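Local structure of maquette-3 (Escherichia coli, 6Z0C) at residues A[32-35]-A[36-40]; A[141-144]-A[145-149]. The protein is an artificial four-helix bundle, probably designed to test how a network of charged residues can be buried in a hydrophobic core. All blocks are in the same frame, centred on the assembly; numbering follows the deposited sequence.

Contact 1: residues A[32-35]-A[36-40]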
loop_
_atom_site.group_PDB
_atom_site.type_symbol
_atom_site.label_atom_id
_atom_site.label_comp_id
_atom_site.label_asym_id
_atom_site.label_seq_id
_atom_site.Cartn_x
_atom_site.Cartn_y
_atom_site.Cartn_z
ATOM N N LEU A 32 -8.152 -2.676 -7.921
ATOM C CA LEU A 32 -8.665 -1.821 -9.022
ATOM C C LEU A 32 -9.687 -2.611 -9.849
ATOM O O LEU A 32 -10.770 -2.055 -10.142
ATOM C CB LEU A 32 -7.485 -1.341 -9.870
ATOM C CG LEU A 32 -6.675 -0.202 -9.253
ATOM C CD1 LEU A 32 -5.331 -0.047 -9.947
ATOM C CD2 LEU A 32 -7.455 1.102 -9.312
ATOM N N LYS A 33 -9.367 -3.862 -10.189
ATOM C CA LYS A 33 -10.251 -4.740 -11.001
ATOM C C LYS A 33 -11.594 -4.914 -10.280
ATOM O O LYS A 33 -12.629 -4.592 -10.895
ATOM C CB LYS A 33 -9.577 -6.085 -11.291
ATOM C CG LYS A 33 -10.354 -7.001 -12.229
ATOM C CD LYS A 33 -9.685 -8.338 -12.486
ATOM C CE LYS A 33 -8.279 -8.214 -13.036
ATOM N NZ LYS A 33 -7.741 -9.527 -13.464
ATOM N N ILE A 34 -11.598 -5.384 -9.028
ATOM C CA ILE A 34 -12.875 -5.641 -8.293
ATOM C C ILE A 34 -13.618 -4.316 -8.084
ATOM O O ILE A 34 -14.854 -4.327 -8.205
ATOM C CB ILE A 34 -12.697 -6.405 -6.962
ATOM C CG1 ILE A 34 -14.067 -6.667 -6.325
ATOM C CG2 ILE A 34 -11.762 -5.682 -6.005
ATOM C CD1 ILE A 34 -14.075 -7.709 -5.231
ATOM N N LYS A 35 -12.917 -3.219 -7.782
ATOM C CA LYS A 35 -13.578 -1.930 -7.440
ATOM C C LYS A 35 -14.265 -1.369 -8.692
ATOM O O LYS A 35 -15.393 -0.856 -8.556
ATOM C CB LYS A 35 -12.603 -0.964 -6.760
ATOM C CG LYS A 35 -12.357 -1.289 -5.288
ATOM C CD LYS A 35 -11.626 -0.221 -4.498
ATOM C CE LYS A 35 -12.360 1.103 -4.422
ATOM N NZ LYS A 35 -13.625 0.998 -3.657
ATOM N N LEU A 36 -13.659 -1.511 -9.874
ATOM C CA LEU A 36 -14.289 -1.063 -11.144
ATOM C C LEU A 36 -15.501 -1.955 -11.451
ATOM O O LEU A 36 -16.526 -1.412 -11.903
ATOM C CB LEU A 36 -13.258 -1.076 -12.278
ATOM C CG LEU A 36 -13.706 -0.401 -13.576
ATOM C CD1 LEU A 36 -14.296 0.980 -13.315
ATOM C CD2 LEU A 36 -12.551 -0.296 -14.558
ATOM N N GLN A 37 -15.405 -3.264 -11.192
ATOM C CA GLN A 37 -16.539 -4.216 -11.346
ATOM C C GLN A 37 -17.682 -3.755 -10.431
ATOM O O GLN A 37 -18.832 -3.732 -10.888
ATOM C CB GLN A 37 -16.095 -5.650 -11.043
ATOM C CG GLN A 37 -15.182 -6.235 -12.113
ATOM C CD GLN A 37 -14.646 -7.609 -11.780
ATOM O OE1 GLN A 37 -14.583 -8.016 -10.619
ATOM N NE2 GLN A 37 -14.239 -8.334 -12.810
ATOM N N ILE A 38 -17.362 -3.348 -9.200
ATOM C CA ILE A 38 -18.371 -2.918 -8.188
ATOM C C ILE A 38 -18.997 -1.582 -8.612
ATOM O O ILE A 38 -20.207 -1.441 -8.412
ATOM C CB ILE A 38 -17.760 -2.899 -6.774
ATOM C CG1 ILE A 38 -17.679 -4.328 -6.231
ATOM C CG2 ILE A 38 -18.534 -1.975 -5.844
ATOM C CD1 ILE A 38 -16.824 -4.483 -4.999
ATOM N N ILE A 39 -18.228 -0.657 -9.201
ATOM C CA ILE A 39 -18.774 0.619 -9.758
ATOM C C ILE A 39 -19.901 0.285 -10.748
ATOM O O ILE A 39 -20.963 0.934 -10.685
ATOM C CB ILE A 39 -17.676 1.484 -10.413
ATOM C CG1 ILE A 39 -16.760 2.111 -9.357
ATOM C CG2 ILE A 39 -18.296 2.543 -11.310
ATOM C CD1 ILE A 39 -15.739 3.081 -9.893
ATOM N N LYS A 40 -19.679 -0.688 -11.633
ATOM C CA LYS A 40 -20.671 -1.081 -12.671
ATOM C C LYS A 40 -21.908 -1.679 -11.988
ATOM O O LYS A 40 -23.023 -1.363 -12.434
ATOM C CB LYS A 40 -20.033 -2.032 -13.686
ATOM C CG LYS A 40 -18.907 -1.411 -14.503
ATOM C CD LYS A 40 -18.233 -2.380 -15.447
ATOM C CE LYS A 40 -19.162 -2.892 -16.523
ATOM N NZ LYS A 40 -18.418 -3.596 -17.596
#
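Four backbone hydrogen bonds tie residues 32-35 to the next turn: Leu36 N to Leu32 O, Gln37 N to Lys33 O, Ile38 N to Ile34 O at 2.9 Å, and Ile39 N to Lys35 O. This i to i+4 pattern is that of a regular alpha-helix. Apolar packing follows the same spacing. Ile34 and Ile38 lie alongside each other and point the same way, CG1 of Ile34 meeting CD1 of Ile38 at 3.8 Å. With its CG1 anti to the carbonyl carbon (chi1 -78°), Ile38 reaches back over the preceding turn, and this CG1 lies 3.4 Å from Ile34 O. The stretch belongs to helix 4-48 of a four-helix bundle; Ile34 and Ile38 both pack on helix 152-194, each touching Val165, while Leu32 and Ile39 pack on helix 52-99. The polar side chains divide between surface and interior. On the exposed flank Gln37 runs beside Lys33, its CG 3.3 Å from Lys33 O and its NE2 4.1 Å from Lys33 CG. Lys35 is buried instead: its chain bends at chi3 and chi4 (62° and 66°), and NZ forms salt bridges with Glu136 and Glu65 and a hydrogen bond with Gln68, a charged cluster around a buried lysine, consistent with the buried ion pairs the design probably aimed for, in which the two carboxylates would be expected to stabilise the ammonium charge.

Contact 2: residues A[141-144]-A[145-149]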
loop_
_atom_site.group_PDB
_atom_site.type_symbol
_atom_site.label_atom_id
_atom_site.label_comp_id
_atom_site.label_asym_id
_atom_site.label_seq_id
_atom_site.Cartn_x
_atom_site.Cartn_y
_atom_site.Cartn_z
ATOM N N GLU A 141 -22.211 -0.674 6.376
ATOM C CA GLU A 141 -23.176 -0.459 7.490
ATOM C C GLU A 141 -24.432 0.219 6.920
ATOM O O GLU A 141 -25.545 -0.160 7.316
ATOM C CB GLU A 141 -22.488 0.294 8.633
ATOM C CG GLU A 141 -21.416 -0.550 9.314
ATOM C CD GLU A 141 -20.386 0.172 10.170
ATOM O OE1 GLU A 141 -20.548 1.386 10.416
ATOM O OE2 GLU A 141 -19.414 -0.491 10.594
ATOM N N LEU A 142 -24.258 1.132 5.962
ATOM C CA LEU A 142 -25.369 1.845 5.280
ATOM C C LEU A 142 -26.119 0.881 4.349
ATOM O O LEU A 142 -27.367 0.881 4.366
ATOM C CB LEU A 142 -24.768 3.023 4.508
ATOM C CG LEU A 142 -25.727 4.144 4.124
ATOM C CD1 LEU A 142 -26.531 4.623 5.323
ATOM C CD2 LEU A 142 -24.949 5.297 3.515
ATOM N N LEU A 143 -25.379 0.092 3.566
ATOM C CA LEU A 143 -25.929 -0.864 2.568
ATOM C C LEU A 143 -26.787 -1.920 3.276
ATOM O O LEU A 143 -27.841 -2.284 2.730
ATOM C CB LEU A 143 -24.762 -1.507 1.813
ATOM C CG LEU A 143 -25.137 -2.566 0.779
ATOM C CD1 LEU A 143 -26.181 -2.043 -0.202
ATOM C CD2 LEU A 143 -23.901 -3.039 0.036
ATOM N N GLU A 144 -26.347 -2.394 4.443
ATOM C CA GLU A 144 -27.076 -3.396 5.269
ATOM C C GLU A 144 -28.511 -2.932 5.560
ATOM O O GLU A 144 -29.387 -3.807 5.670
ATOM C CB GLU A 144 -26.326 -3.659 6.573
ATOM C CG GLU A 144 -25.164 -4.616 6.405
ATOM C CD GLU A 144 -24.342 -4.821 7.663
ATOM O OE1 GLU A 144 -24.101 -5.984 8.022
ATOM O OE2 GLU A 144 -23.934 -3.817 8.274
ATOM N N THR A 145 -28.750 -1.623 5.699
ATOM C CA THR A 145 -30.065 -1.064 6.121
ATOM C C THR A 145 -31.065 -1.098 4.958
ATOM O O THR A 145 -32.269 -0.972 5.240
ATOM C CB THR A 145 -29.953 0.362 6.680
ATOM O OG1 THR A 145 -29.589 1.255 5.626
ATOM C CG2 THR A 145 -28.960 0.475 7.816
ATOM N N ILE A 146 -30.600 -1.255 3.712
ATOM C CA ILE A 146 -31.466 -1.202 2.494
ATOM C C ILE A 146 -31.498 -2.563 1.782
ATOM O O ILE A 146 -32.031 -2.610 0.656
ATOM C CB ILE A 146 -31.021 -0.065 1.550
ATOM C CG1 ILE A 146 -29.585 -0.245 1.050
ATOM C CG2 ILE A 146 -31.223 1.285 2.219
ATOM C CD1 ILE A 146 -29.276 0.539 -0.203
ATOM N N LEU A 147 -30.988 -3.630 2.406
ATOM C CA LEU A 147 -31.083 -5.018 1.870
ATOM C C LEU A 147 -32.551 -5.461 1.857
ATOM O O LEU A 147 -33.354 -4.884 2.618
ATOM C CB LEU A 147 -30.250 -5.973 2.731
ATOM C CG LEU A 147 -28.742 -5.738 2.740
ATOM C CD1 LEU A 147 -28.064 -6.736 3.667
ATOM C CD2 LEU A 147 -28.155 -5.824 1.338
ATOM N N GLY A 148 -32.876 -6.460 1.030
ATOM C CA GLY A 148 -34.231 -7.033 0.905
ATOM C C GLY A 148 -35.145 -6.145 0.080
ATOM O O GLY A 148 -34.633 -5.193 -0.550
ATOM N N GLY A 149 -36.449 -6.443 0.083
ATOM C CA GLY A 149 -37.476 -5.742 -0.715
ATOM C C GLY A 149 -37.093 -5.676 -2.184
ATOM O O GLY A 149 -36.485 -6.648 -2.682
#
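Leu142 O is gripped twice by Thr145: OG1 donates to it at 2.6 Å, in the carbonyl plane, while Thr145 N donates from above that plane at 3.2 Å. A Thr145 chi1 of 68° sets OG1 between the backbone N and the carbonyl carbon, beside Leu142 O, with CG2 of Thr145 3.5 Å from Glu141 O. One residue on, Ile146 N bonds to Leu143 O at 3.1 Å, again from above the carbonyl plane. Both backbone bonds span three residues, as in a 3-10 turn, where helix 105-144 gives way to the loop leading to helix 152-194. The side chains of Leu143 and Ile146 cross at about a right angle, their CD1 atoms 4.0 Å apart. Leu147 folds back over the last turn, its CG lying 3.6 Å from both Glu144 O and Leu143 O, and also packs on Leu155 and Leu159; with an alanine in its place, these carbonyls lose the apolar cover of CG and its methyls, and a gap is likely to open against the two leucines of helix 152-194. The threonine hydroxyl thus gives Leu142 O a second donor where the i to i+4 bonding of the helix is breaking off.

In the fold
Contact 1 lies within helix 4-48, contact 2 where helix 105-144 ends; the centre of contact 2 lies about 30 Å from the chain's centre, that of contact 1 about 18 Å. Each mixes buried side chains (Lys35, Ile38 and Ile39; Leu143 and Ile146) with an exposed flank, and different parts of helices 52-99 and 152-194 cover both. The two do not touch, but Lys35 of contact 1 reaches Glu136 on the helix that ends in contact 2. Residues 32-40 keep regular i to i+4 bonding and send one lysine into the interior to meet acidic partners, whereas residues 141-146 are held by i to i+3 backbone bonds and a side-chain hydroxyl as the chain leaves the helix.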